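Local coordinates for germination protein (Bacillus megaterium, PDB 6O59), which is the N-terminal domain of the A subunit of the spore germinant receptor GerK3, which probably helps dormant spores respond to germinants, at residues N8-N13 / L111-G116; V28-K33 / I44-G49; G90-A95 / L121-Q126; P167-E172 / M187-I192. One frame throughout, in Å; residues are numbered along the deposited sequence.

Contact 1: N8-N13 / L111-G116; sequences NLLSEN and LLIVDG
Leu10 swings CG to the far side from its amide nitrogen (chi1 163°), and Ile113 sets its CG2 branch in the same sense. These two choices bring Leu10 CD1 to 3.4 Å from Ile113 CG2. The side chains cross at a slant rather than lying alongside. Asn13, one turn further along the helix, adds its amide end to the same methyl, with ND2 4.0 Å from Ile113 CG2. That amide has its polar partner outside the contact, since ND2 donates to the carbonyl oxygen of Lys7. Leu10 also meets the chain past the strand end, and its CB lies 3.6 Å from Asp115 CA.

The polar part is all backbone. Leu10 N donates to Asp115 O at 3.1 Å, but the bond is bent and weak, with 131° at the hydrogen. The same oxygen receives a CA-H contact from Leu9. A second CA-H contact runs from Gly116 CA to Asn8 O at 3.0 Å. Asp115 O therefore faces the first turn of the helix.

Ala41 and Ala43 of the adjacent strand also touch Leu10, and Trp98 of helix 98-106 touches Asn13. Leu9 is the N-cap of helix 10-20. The arrangement is that of a helix start packed on one face of an antiparallel sheet, at the end of its central strand 110-114.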
loop_
_atom_site.group_PDB
_atom_site.type_symbol
_atom_site.label_atom_id
_atom_site.label_comp_id
_atom_site.label_asym_id
_atom_site.label_seq_id
_atom_site.Cartn_x
_atom_site.Cartn_y
_atom_site.Cartn_z
ATOM N N ASN A 8 -0.326 -23.273 4.149
ATOM C CA ASN A 8 0.438 -23.971 3.116
ATOM C C ASN A 8 -0.011 -23.547 1.727
ATOM O O ASN A 8 0.850 -23.301 0.893
ATOM C CB ASN A 8 0.376 -25.480 3.279
ATOM C CG ASN A 8 1.280 -25.984 4.376
ATOM O OD1 ASN A 8 0.820 -26.351 5.464
ATOM N ND2 ASN A 8 2.589 -26.008 4.122
ATOM N N LEU A 9 -1.328 -23.378 1.490
ATOM C CA LEU A 9 -1.824 -22.928 0.182
ATOM C C LEU A 9 -1.512 -21.443 -0.062
ATOM O O LEU A 9 -1.658 -20.618 0.845
ATOM C CB LEU A 9 -3.331 -23.179 0.017
ATOM C CG LEU A 9 -3.799 -24.640 -0.051
ATOM C CD1 LEU A 9 -5.283 -24.727 0.177
ATOM C CD2 LEU A 9 -3.434 -25.288 -1.381
ATOM N N LEU A 10 -1.067 -21.121 -1.292
ATOM C CA LEU A 10 -0.734 -19.766 -1.744
ATOM C C LEU A 10 -2.005 -18.901 -1.774
ATOM O O LEU A 10 -1.975 -17.746 -1.344
ATOM C CB LEU A 10 -0.055 -19.847 -3.136
ATOM C CG LEU A 10 0.059 -18.609 -4.015
ATOM C CD1 LEU A 10 0.963 -17.577 -3.405
ATOM C CD2 LEU A 10 0.598 -18.972 -5.359
ATOM N N SER A 11 -3.119 -19.490 -2.248
ATOM C CA SER A 11 -4.450 -18.888 -2.317
ATOM C C SER A 11 -4.877 -18.371 -0.950
ATOM O O SER A 11 -5.386 -17.252 -0.846
ATOM C CB SER A 11 -5.461 -19.920 -2.815
ATOM O OG SER A 11 -5.494 -21.074 -1.987
ATOM N N GLU A 12 -4.635 -19.193 0.098
ATOM C CA GLU A 12 -4.960 -18.908 1.489
ATOM C C GLU A 12 -4.110 -17.757 2.020
ATOM O O GLU A 12 -4.627 -16.894 2.737
ATOM C CB GLU A 12 -4.790 -20.161 2.359
ATOM C CG GLU A 12 -5.843 -21.227 2.092
ATOM C CD GLU A 12 -5.967 -22.357 3.100
ATOM O OE1 GLU A 12 -7.117 -22.676 3.476
ATOM O OE2 GLU A 12 -4.928 -22.934 3.498
ATOM N N ASN A 13 -2.818 -17.719 1.639
ATOM C CA ASN A 13 -1.901 -16.670 2.077
ATOM C C ASN A 13 -2.244 -15.361 1.423
ATOM O O ASN A 13 -2.169 -14.321 2.078
ATOM C CB ASN A 13 -0.461 -17.050 1.790
ATOM C CG ASN A 13 0.052 -18.107 2.726
ATOM O OD1 ASN A 13 -0.138 -18.045 3.949
ATOM N ND2 ASN A 13 0.705 -19.113 2.171
ATOM N N LEU A 111 7.873 -9.870 -1.205
ATOM C CA LEU A 111 7.597 -11.205 -0.715
ATOM C C LEU A 111 7.513 -12.163 -1.872
ATOM O O LEU A 111 6.977 -11.815 -2.927
ATOM C CB LEU A 111 6.293 -11.278 0.119
ATOM C CG LEU A 111 6.065 -10.252 1.241
ATOM C CD1 LEU A 111 4.714 -10.445 1.854
ATOM C CD2 LEU A 111 7.124 -10.324 2.306
ATOM N N LEU A 112 8.053 -13.364 -1.680
ATOM C CA LEU A 112 7.933 -14.432 -2.656
ATOM C C LEU A 112 7.199 -15.594 -1.965
ATOM O O LEU A 112 7.689 -16.154 -0.983
ATOM C CB LEU A 112 9.285 -14.852 -3.261
ATOM C CG LEU A 112 9.242 -16.120 -4.128
ATOM C CD1 LEU A 112 8.482 -15.899 -5.410
ATOM C CD2 LEU A 112 10.619 -16.636 -4.405
ATOM N N ILE A 113 5.983 -15.884 -2.441
ATOM C CA ILE A 113 5.126 -16.925 -1.882
ATOM C C ILE A 113 4.954 -18.043 -2.927
ATOM O O ILE A 113 4.656 -17.759 -4.086
ATOM C CB ILE A 113 3.774 -16.314 -1.405
ATOM C CG1 ILE A 113 4.010 -14.989 -0.605
ATOM C CG2 ILE A 113 2.940 -17.350 -0.607
ATOM C CD1 ILE A 113 2.812 -14.356 0.077
ATOM N N VAL A 114 5.180 -19.309 -2.514
ATOM C CA VAL A 114 5.093 -20.482 -3.386
ATOM C C VAL A 114 3.946 -21.415 -2.892
ATOM O O VAL A 114 3.765 -21.607 -1.685
ATOM C CB VAL A 114 6.472 -21.195 -3.506
ATOM C CG1 VAL A 114 6.407 -22.395 -4.453
ATOM C CG2 VAL A 114 7.565 -20.219 -3.968
ATOM N N ASP A 115 3.189 -21.974 -3.872
ATOM C CA ASP A 115 1.975 -22.799 -3.820
ATOM C C ASP A 115 1.740 -23.571 -2.544
ATOM O O ASP A 115 0.596 -23.567 -2.082
ATOM C CB ASP A 115 1.893 -23.790 -4.987
ATOM C CG ASP A 115 0.474 -24.195 -5.408
ATOM O OD1 ASP A 115 -0.499 -23.863 -4.665
ATOM O OD2 ASP A 115 0.331 -24.837 -6.489
ATOM N N GLY A 116 2.750 -24.264 -2.022
ATOM C CA GLY A 116 2.559 -25.046 -0.805
ATOM C C GLY A 116 3.728 -25.075 0.150
ATOM O O GLY A 116 3.931 -26.097 0.814
#

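Contact 2: V28-K33 / I44-G49; sequences VIRHFK and IVYIEG
Val28 and Tyr46 face each other in a beta hairpin built from strands 27-34 and 40-47, at one edge of a five-stranded antiparallel sheet. Four backbone hydrogen bonds hold the segments together. Val28 and Tyr46 exchange one pair, and Arg30 and Ile44 the other. Val28 N to Tyr46 O is 2.8 Å. Arg30 N to Ile44 O is also 2.8 Å, and is close to linear at the hydrogen (171°). Between them Ile29 and Val45 form a non-hydrogen-bonded pair.

Apolar contacts lie on both faces. Ile29 CG1 and Val45 CG2 run side by side, 4.1 Å apart, on the face where Leu14 of helix 10-20 touches both residues. On the other face Val28 CB sits over the Tyr46 ring, 3.9 Å from its centroid, in a CH-pi contact. Tyr46 places its ring there with CG between its own N and carbonyl carbon (chi1 65°), which folds the ring back across the valine. Phe32 CE1 reaches Ile44 CG1 at 3.7 Å, the two side chains crossing at about a right angle. Leu60 of helix 54-62 touches both.

Polar groups gather around Arg30. Its chain bends at chi2, and its NE hydrogen-bonds to Gln57 OE1 of helix 54-62. The guanidinium plane stands 83° from the tyrosine ring. Tyr46 OH lies over one guanidinium face, 3.0 Å from Arg30 NH2, at an angle too poor for a hydrogen bond.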
loop_
_atom_site.group_PDB
_atom_site.type_symbol
_atom_site.label_atom_id
_atom_site.label_comp_id
_atom_site.label_asym_id
_atom_site.label_seq_id
_atom_site.Cartn_x
_atom_site.Cartn_y
_atom_site.Cartn_z
ATOM N N VAL A 28 0.586 -4.720 -4.531
ATOM C CA VAL A 28 0.651 -5.447 -5.808
ATOM C C VAL A 28 0.935 -6.941 -5.594
ATOM O O VAL A 28 1.865 -7.307 -4.871
ATOM C CB VAL A 28 1.703 -4.827 -6.771
ATOM C CG1 VAL A 28 1.698 -5.522 -8.118
ATOM C CG2 VAL A 28 1.475 -3.343 -6.951
ATOM N N ILE A 29 0.127 -7.782 -6.269
ATOM C CA ILE A 29 0.235 -9.235 -6.319
ATOM C C ILE A 29 0.491 -9.621 -7.781
ATOM O O ILE A 29 -0.375 -9.417 -8.636
ATOM C CB ILE A 29 -1.004 -9.961 -5.719
ATOM C CG1 ILE A 29 -1.156 -9.633 -4.219
ATOM C CG2 ILE A 29 -0.913 -11.489 -5.962
ATOM C CD1 ILE A 29 -2.448 -10.051 -3.532
ATOM N N ARG A 30 1.685 -10.151 -8.065
ATOM C CA ARG A 30 2.038 -10.617 -9.401
ATOM C C ARG A 30 2.043 -12.136 -9.403
ATOM O O ARG A 30 2.891 -12.757 -8.763
ATOM C CB ARG A 30 3.399 -10.064 -9.867
ATOM C CG ARG A 30 3.476 -8.554 -9.969
ATOM C CD ARG A 30 3.219 -8.082 -11.366
ATOM N NE ARG A 30 3.893 -6.814 -11.623
ATOM C CZ ARG A 30 3.281 -5.640 -11.687
ATOM N NH1 ARG A 30 1.965 -5.560 -11.524
ATOM N NH2 ARG A 30 3.975 -4.537 -11.932
ATOM N N HIS A 31 1.061 -12.742 -10.060
ATOM C CA HIS A 31 1.022 -14.196 -10.157
ATOM C C HIS A 31 1.957 -14.666 -11.244
ATOM O O HIS A 31 2.052 -14.030 -12.301
ATOM C CB HIS A 31 -0.384 -14.706 -10.457
ATOM C CG HIS A 31 -1.343 -14.518 -9.339
ATOM N ND1 HIS A 31 -2.187 -13.422 -9.293
ATOM C CD2 HIS A 31 -1.565 -15.292 -8.255
ATOM C CE1 HIS A 31 -2.895 -13.563 -8.187
ATOM N NE2 HIS A 31 -2.554 -14.674 -7.528
ATOM N N PHE A 32 2.642 -15.774 -10.991
ATOM C CA PHE A 32 3.503 -16.420 -11.966
ATOM C C PHE A 32 3.584 -17.931 -11.663
ATOM O O PHE A 32 3.008 -18.416 -10.677
ATOM C CB PHE A 32 4.883 -15.755 -12.062
ATOM C CG PHE A 32 5.838 -15.977 -10.919
ATOM C CD1 PHE A 32 5.753 -15.214 -9.762
ATOM C CD2 PHE A 32 6.860 -16.917 -11.019
ATOM C CE1 PHE A 32 6.650 -15.412 -8.715
ATOM C CE2 PHE A 32 7.760 -17.105 -9.973
ATOM C CZ PHE A 32 7.657 -16.346 -8.835
ATOM N N LYS A 33 4.232 -18.672 -12.564
ATOM C CA LYS A 33 4.365 -20.110 -12.454
ATOM C C LYS A 33 5.813 -20.503 -12.574
ATOM O O LYS A 33 6.586 -19.861 -13.292
ATOM C CB LYS A 33 3.503 -20.819 -13.499
ATOM C CG LYS A 33 2.318 -21.516 -12.867
ATOM C CD LYS A 33 0.991 -21.104 -13.457
ATOM C CE LYS A 33 -0.128 -21.806 -12.727
ATOM N NZ LYS A 33 -1.453 -21.209 -13.036
ATOM N N ILE A 44 4.564 -12.735 -6.346
ATOM C CA ILE A 44 5.370 -11.620 -5.835
ATOM C C ILE A 44 4.395 -10.636 -5.201
ATOM O O ILE A 44 3.434 -10.209 -5.858
ATOM C CB ILE A 44 6.297 -10.895 -6.850
ATOM C CG1 ILE A 44 6.781 -11.831 -7.977
ATOM C CG2 ILE A 44 7.465 -10.210 -6.107
ATOM C CD1 ILE A 44 7.554 -11.141 -9.124
ATOM N N VAL A 45 4.613 -10.308 -3.926
ATOM C CA VAL A 45 3.765 -9.357 -3.209
ATOM C C VAL A 45 4.647 -8.210 -2.745
ATOM O O VAL A 45 5.618 -8.445 -2.020
ATOM C CB VAL A 45 2.951 -9.980 -2.028
ATOM C CG1 VAL A 45 2.003 -8.950 -1.416
ATOM C CG2 VAL A 45 2.168 -11.213 -2.465
ATOM N N TYR A 46 4.304 -6.973 -3.143
ATOM C CA TYR A 46 5.052 -5.781 -2.756
ATOM C C TYR A 46 4.165 -4.522 -2.735
ATOM O O TYR A 46 3.156 -4.471 -3.439
ATOM C CB TYR A 46 6.259 -5.577 -3.702
ATOM C CG TYR A 46 5.901 -5.281 -5.142
ATOM C CD1 TYR A 46 5.630 -6.312 -6.041
ATOM C CD2 TYR A 46 5.864 -3.973 -5.617
ATOM C CE1 TYR A 46 5.295 -6.042 -7.368
ATOM C CE2 TYR A 46 5.517 -3.690 -6.936
ATOM C CZ TYR A 46 5.242 -4.728 -7.812
ATOM O OH TYR A 46 4.926 -4.443 -9.121
ATOM N N ILE A 47 4.574 -3.493 -1.956
ATOM C CA ILE A 47 3.897 -2.185 -1.905
ATOM C C ILE A 47 4.537 -1.284 -2.975
ATOM O O ILE A 47 5.745 -1.021 -2.939
ATOM C CB ILE A 47 3.887 -1.488 -0.495
ATOM C CG1 ILE A 47 3.211 -2.342 0.584
ATOM C CG2 ILE A 47 3.227 -0.115 -0.554
ATOM C CD1 ILE A 47 3.474 -1.833 1.899
ATOM N N GLU A 48 3.700 -0.803 -3.899
ATOM C CA GLU A 48 4.017 0.094 -4.992
ATOM C C GLU A 48 4.756 1.362 -4.517
ATOM O O GLU A 48 4.345 2.013 -3.539
ATOM C CB GLU A 48 2.690 0.510 -5.664
ATOM C CG GLU A 48 2.556 0.229 -7.149
ATOM C CD GLU A 48 1.138 0.375 -7.679
ATOM O OE1 GLU A 48 0.374 1.215 -7.143
ATOM O OE2 GLU A 48 0.788 -0.352 -8.640
ATOM N N GLY A 49 5.835 1.685 -5.224
ATOM C CA GLY A 49 6.608 2.906 -5.041
ATOM C C GLY A 49 7.561 3.022 -3.879
ATOM O O GLY A 49 8.218 4.057 -3.752
#

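Contact 3: G90-A95 / L121-Q126; sequences GNVSFA and LSVSTQ
This is an antiparallel strand pairing at the edge of the first sheet, where strand 91-95 adds to strand 120-124. Four backbone hydrogen bonds join Asn91 with Ser124 and Ser93 with Ser122. Ser93 N to Ser122 O is 2.8 Å. The return bond from Ser122 N to Ser93 O is 2.9 Å.

The two faces differ. On one, Val92, Phe94, Leu121 and Val123 form an apolar strip. Leu121 holds CG opposite its backbone N (chi1 175°), which lays the side chain between its two neighbours. Its CG is 4.0 Å from Val92 CG1, and its CB is 3.8 Å from Phe94 CE1. Val123 CG2 packs on Gly90 CA at 3.7 Å. Ile86 of helix 78-86 touches both valines. On the other face Ser93 OG lies 3.6 Å from Ser122 CB. Ser122 OG has its hydrogen-bond partner in Ser104 OG of helix 98-106.

Strand 91-95 is the outermost strand on this side within the chain, paired antiparallel in a sheet that has helices on both faces.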
loop_
_atom_site.group_PDB
_atom_site.type_symbol
_atom_site.label_atom_id
_atom_site.label_comp_id
_atom_site.label_asym_id
_atom_site.label_seq_id
_atom_site.Cartn_x
_atom_site.Cartn_y
_atom_site.Cartn_z
ATOM N N GLY A 90 19.586 -8.865 -3.818
ATOM C CA GLY A 90 19.106 -8.191 -2.616
ATOM C C GLY A 90 19.306 -9.040 -1.377
ATOM O O GLY A 90 19.648 -10.229 -1.476
ATOM N N ASN A 91 19.104 -8.430 -0.200
ATOM C CA ASN A 91 19.288 -9.076 1.095
ATOM C C ASN A 91 18.058 -9.898 1.446
ATOM O O ASN A 91 16.956 -9.353 1.648
ATOM C CB ASN A 91 19.620 -8.037 2.144
ATOM C CG ASN A 91 20.912 -7.334 1.816
ATOM O OD1 ASN A 91 21.782 -7.880 1.117
ATOM N ND2 ASN A 91 21.060 -6.106 2.299
ATOM N N VAL A 92 18.258 -11.236 1.460
ATOM C CA VAL A 92 17.201 -12.214 1.631
ATOM C C VAL A 92 17.027 -12.639 3.079
ATOM O O VAL A 92 17.989 -12.928 3.791
ATOM C CB VAL A 92 17.430 -13.418 0.694
ATOM C CG1 VAL A 92 16.645 -14.666 1.132
ATOM C CG2 VAL A 92 17.096 -13.044 -0.739
ATOM N N SER A 93 15.774 -12.687 3.498
ATOM C CA SER A 93 15.378 -13.153 4.813
ATOM C C SER A 93 14.164 -14.090 4.618
ATOM O O SER A 93 13.659 -14.204 3.495
ATOM C CB SER A 93 15.093 -11.969 5.741
ATOM O OG SER A 93 13.702 -11.795 5.940
ATOM N N PHE A 94 13.731 -14.790 5.669
ATOM C CA PHE A 94 12.574 -15.677 5.556
ATOM C C PHE A 94 11.592 -15.421 6.689
ATOM O O PHE A 94 12.018 -15.209 7.825
ATOM C CB PHE A 94 13.010 -17.144 5.540
ATOM C CG PHE A 94 13.683 -17.582 4.264
ATOM C CD1 PHE A 94 12.936 -18.013 3.176
ATOM C CD2 PHE A 94 15.069 -17.594 4.156
ATOM C CE1 PHE A 94 13.564 -18.440 1.998
ATOM C CE2 PHE A 94 15.696 -18.015 2.973
ATOM C CZ PHE A 94 14.939 -18.440 1.905
ATOM N N ALA A 95 10.284 -15.404 6.376
ATOM C CA ALA A 95 9.205 -15.194 7.354
ATOM C C ALA A 95 8.337 -16.464 7.454
ATOM O O ALA A 95 8.015 -17.041 6.414
ATOM C CB ALA A 95 8.359 -13.991 6.953
ATOM N N LEU A 121 9.650 -15.859 1.467
ATOM C CA LEU A 121 10.980 -15.243 1.284
ATOM C C LEU A 121 10.828 -13.733 1.129
ATOM O O LEU A 121 9.992 -13.309 0.346
ATOM C CB LEU A 121 11.626 -15.849 0.039
ATOM C CG LEU A 121 12.961 -15.239 -0.362
ATOM C CD1 LEU A 121 13.679 -16.139 -1.338
ATOM C CD2 LEU A 121 12.759 -13.869 -0.972
ATOM N N SER A 122 11.595 -12.981 1.912
ATOM C CA SER A 122 11.670 -11.514 1.843
ATOM C C SER A 122 12.987 -11.034 1.229
ATOM O O SER A 122 14.061 -11.496 1.626
ATOM C CB SER A 122 11.521 -10.896 3.236
ATOM O OG SER A 122 10.240 -11.096 3.813
ATOM N N VAL A 123 12.916 -10.072 0.316
ATOM C CA VAL A 123 14.133 -9.521 -0.276
ATOM C C VAL A 123 14.088 -7.985 -0.172
ATOM O O VAL A 123 13.048 -7.378 -0.429
ATOM C CB VAL A 123 14.412 -10.039 -1.721
ATOM C CG1 VAL A 123 13.210 -9.890 -2.653
ATOM C CG2 VAL A 123 15.668 -9.420 -2.315
ATOM N N SER A 124 15.213 -7.382 0.251
ATOM C CA SER A 124 15.375 -5.944 0.401
ATOM C C SER A 124 16.342 -5.370 -0.647
ATOM O O SER A 124 17.412 -5.932 -0.856
ATOM C CB SER A 124 15.877 -5.627 1.802
ATOM O OG SER A 124 15.961 -4.222 1.992
ATOM N N THR A 125 15.983 -4.221 -1.260
ATOM C CA THR A 125 16.797 -3.515 -2.267
ATOM C C THR A 125 17.391 -2.174 -1.687
ATOM O O THR A 125 18.231 -1.539 -2.345
ATOM C CB THR A 125 15.989 -3.309 -3.565
ATOM O OG1 THR A 125 15.456 -4.572 -3.987
ATOM C CG2 THR A 125 16.844 -2.749 -4.705
ATOM N N GLN A 126 17.011 -1.788 -0.440
ATOM C CA GLN A 126 17.546 -0.587 0.231
ATOM C C GLN A 126 18.694 -0.964 1.248
ATOM O O GLN A 126 18.935 -2.158 1.501
ATOM C CB GLN A 126 16.417 0.249 0.907
ATOM C CG GLN A 126 15.682 -0.399 2.110
ATOM C CD GLN A 126 15.062 0.580 3.113
ATOM O OE1 GLN A 126 14.460 0.172 4.119
ATOM N NE2 GLN A 126 15.195 1.888 2.885
#

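Contact 4: P167-E172 / M187-I192; sequences PDLWLE and MYIHGI
Trp170 and His190 lie flat against each other, and the histidine covers one face of the indole. Their planes differ by only 9°, in an offset stack with 4.0 Å between the centroids of the six-membered and imidazole rings. His190 CB also sits over that face, in a CH-pi contact 3.6 Å from the six-membered centroid. With its CG turned away from the amide nitrogen and beside the carbonyl carbon (chi1 167°), the imidazole lies over the indole. At the indole edge, Tyr188 OH comes in near the ring plane, 3.3 Å from Trp170 CE3. The tyrosine ring in turn has Trp170 CB over one face. The indole thus has a ring across it and a hydroxyl at its rim. Its NE1 makes a weak bond back to Pro167 O.

The opposite face of the sheet is apolar. Met187 CG fits against Leu171 CD1 at 3.6 Å, the two side chains pointing the same way. Leu169 CD1 fits between Met187 CG and Ile189 CG1. Leu247 of helix 240-248 packs on Leu169, Met187 and Ile189, and Leu157 of helix 153-163 on Leu171 and Met187.

Backbone bonds fix this fit. Trp170 N donates to Tyr188 O at 3.0 Å, and His190 N to Asp168 O at 2.8 Å. Glu172 OE1 makes a salt bridge with Arg202 NE. The whole is a beta hairpin at the edge of the second antiparallel sheet, with helices packed on its apolar face.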
loop_
_atom_site.group_PDB
_atom_site.type_symbol
_atom_site.label_atom_id
_atom_site.label_comp_id
_atom_site.label_asym_id
_atom_site.label_seq_id
_atom_site.Cartn_x
_atom_site.Cartn_y
_atom_site.Cartn_z
ATOM N N PRO A 167 0.343 -2.406 8.626
ATOM C CA PRO A 167 -0.606 -2.967 7.647
ATOM C C PRO A 167 -2.033 -2.470 7.918
ATOM O O PRO A 167 -2.918 -2.686 7.104
ATOM C CB PRO A 167 -0.482 -4.483 7.850
ATOM C CG PRO A 167 0.021 -4.653 9.225
ATOM C CD PRO A 167 0.781 -3.428 9.608
ATOM N N ASP A 168 -2.251 -1.789 9.065
ATOM C CA ASP A 168 -3.551 -1.239 9.462
ATOM C C ASP A 168 -3.857 0.062 8.706
ATOM O O ASP A 168 -5.005 0.524 8.725
ATOM C CB ASP A 168 -3.639 -1.044 10.983
ATOM C CG ASP A 168 -3.858 -2.324 11.769
ATOM O OD1 ASP A 168 -4.198 -3.357 11.142
ATOM O OD2 ASP A 168 -3.709 -2.291 13.019
ATOM N N LEU A 169 -2.849 0.619 7.991
ATOM C CA LEU A 169 -3.058 1.786 7.137
ATOM C C LEU A 169 -3.748 1.295 5.869
ATOM O O LEU A 169 -3.153 0.574 5.057
ATOM C CB LEU A 169 -1.760 2.551 6.832
ATOM C CG LEU A 169 -1.885 3.772 5.899
ATOM C CD1 LEU A 169 -2.944 4.759 6.383
ATOM C CD2 LEU A 169 -0.553 4.471 5.766
ATOM N N TRP A 170 -5.046 1.597 5.777
ATOM C CA TRP A 170 -5.871 1.140 4.674
ATOM C C TRP A 170 -6.134 2.282 3.678
ATOM O O TRP A 170 -6.466 3.400 4.078
ATOM C CB TRP A 170 -7.165 0.527 5.212
ATOM C CG TRP A 170 -6.970 -0.782 5.926
ATOM C CD1 TRP A 170 -5.787 -1.413 6.188
ATOM C CD2 TRP A 170 -7.995 -1.610 6.489
ATOM N NE1 TRP A 170 -6.013 -2.577 6.881
ATOM C CE2 TRP A 170 -7.360 -2.724 7.082
ATOM C CE3 TRP A 170 -9.400 -1.530 6.538
ATOM C CZ2 TRP A 170 -8.077 -3.760 7.692
ATOM C CZ3 TRP A 170 -10.111 -2.549 7.162
ATOM C CH2 TRP A 170 -9.450 -3.644 7.735
ATOM N N LEU A 171 -5.863 2.006 2.366
ATOM C CA LEU A 171 -5.984 2.915 1.209
ATOM C C LEU A 171 -7.139 2.478 0.299
ATOM O O LEU A 171 -7.175 1.322 -0.111
ATOM C CB LEU A 171 -4.667 2.950 0.405
ATOM C CG LEU A 171 -3.503 3.849 0.893
ATOM C CD1 LEU A 171 -2.958 3.435 2.247
ATOM C CD2 LEU A 171 -2.354 3.777 -0.071
ATOM N N GLU A 172 -8.087 3.395 0.006
ATOM C CA GLU A 172 -9.323 3.194 -0.743
ATOM C C GLU A 172 -9.329 4.157 -1.915
ATOM O O GLU A 172 -9.347 5.375 -1.716
ATOM C CB GLU A 172 -10.528 3.429 0.194
ATOM C CG GLU A 172 -11.826 2.838 -0.297
ATOM C CD GLU A 172 -13.048 3.259 0.500
ATOM O OE1 GLU A 172 -12.962 3.322 1.751
ATOM O OE2 GLU A 172 -14.097 3.523 -0.131
ATOM N N MET A 187 -7.256 7.553 2.849
ATOM C CA MET A 187 -6.415 6.875 3.843
ATOM C C MET A 187 -6.956 7.011 5.262
ATOM O O MET A 187 -7.389 8.099 5.648
ATOM C CB MET A 187 -5.013 7.498 3.846
ATOM C CG MET A 187 -4.010 6.791 3.055
ATOM S SD MET A 187 -2.515 7.774 3.278
ATOM C CE MET A 187 -1.645 7.352 1.804
ATOM N N TYR A 188 -6.820 5.946 6.067
ATOM C CA TYR A 188 -7.176 5.916 7.486
ATOM C C TYR A 188 -6.497 4.715 8.135
ATOM O O TYR A 188 -6.232 3.728 7.443
ATOM C CB TYR A 188 -8.710 5.888 7.701
ATOM C CG TYR A 188 -9.389 4.628 7.207
ATOM C CD1 TYR A 188 -9.760 4.482 5.872
ATOM C CD2 TYR A 188 -9.684 3.582 8.087
ATOM C CE1 TYR A 188 -10.381 3.318 5.414
ATOM C CE2 TYR A 188 -10.302 2.414 7.641
ATOM C CZ TYR A 188 -10.653 2.286 6.306
ATOM O OH TYR A 188 -11.265 1.126 5.884
ATOM N N ILE A 189 -6.215 4.792 9.456
ATOM C CA ILE A 189 -5.620 3.657 10.147
ATOM C C ILE A 189 -6.763 2.907 10.812
ATOM O O ILE A 189 -7.367 3.396 11.782
ATOM C CB ILE A 189 -4.451 3.983 11.138
ATOM C CG1 ILE A 189 -3.293 4.726 10.436
ATOM C CG2 ILE A 189 -3.931 2.693 11.812
ATOM C CD1 ILE A 189 -2.221 5.317 11.367
ATOM N N HIS A 190 -7.062 1.721 10.268
ATOM C CA HIS A 190 -8.074 0.801 10.777
ATOM C C HIS A 190 -7.794 0.473 12.257
ATOM O O HIS A 190 -6.683 0.069 12.602
ATOM C CB HIS A 190 -8.065 -0.471 9.921
ATOM C CG HIS A 190 -8.827 -1.595 10.533
ATOM N ND1 HIS A 190 -10.196 -1.656 10.451
ATOM C CD2 HIS A 190 -8.380 -2.646 11.256
ATOM C CE1 HIS A 190 -10.545 -2.745 11.114
ATOM N NE2 HIS A 190 -9.485 -3.369 11.622
ATOM N N GLY A 191 -8.781 0.682 13.113
ATOM C CA GLY A 191 -8.623 0.422 14.542
ATOM C C GLY A 191 -8.295 1.654 15.358
ATOM O O GLY A 191 -8.507 1.661 16.574
ATOM N N ILE A 192 -7.748 2.695 14.701
ATOM C CA ILE A 192 -7.434 3.978 15.329
ATOM C C ILE A 192 -8.552 4.945 14.919
ATOM O O ILE A 192 -9.180 5.548 15.791
ATOM C CB ILE A 192 -5.997 4.478 15.005
ATOM C CG1 ILE A 192 -4.955 3.606 15.749
ATOM C CG2 ILE A 192 -5.837 5.946 15.396
ATOM C CD1 ILE A 192 -3.468 3.772 15.349
#

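Overall arrangement
Contacts 1, 2 and 3 belong to one sheet, and contact 4 to the other, about 24 Å from contact 1 between centres. Both sheets share the strand order 1-2-4-5-3. Contacts 2 and 4 are hairpins at corresponding edges, nearer the centre of the chain. Contacts 1 and 3 lie further out. Strand 110-114 links the first three: Leu111 N probably bonds Val45 O, and Leu112 N probably bonds Leu121 O. Contact 1 alone is helix on strand, and has one weak bond where the strand pairs have three or four. Aromatic packing marks contacts 2 and 4, while contact 3 has valine, leucine and phenylalanine on one face and serines on the other. All four mix buried and more exposed residues.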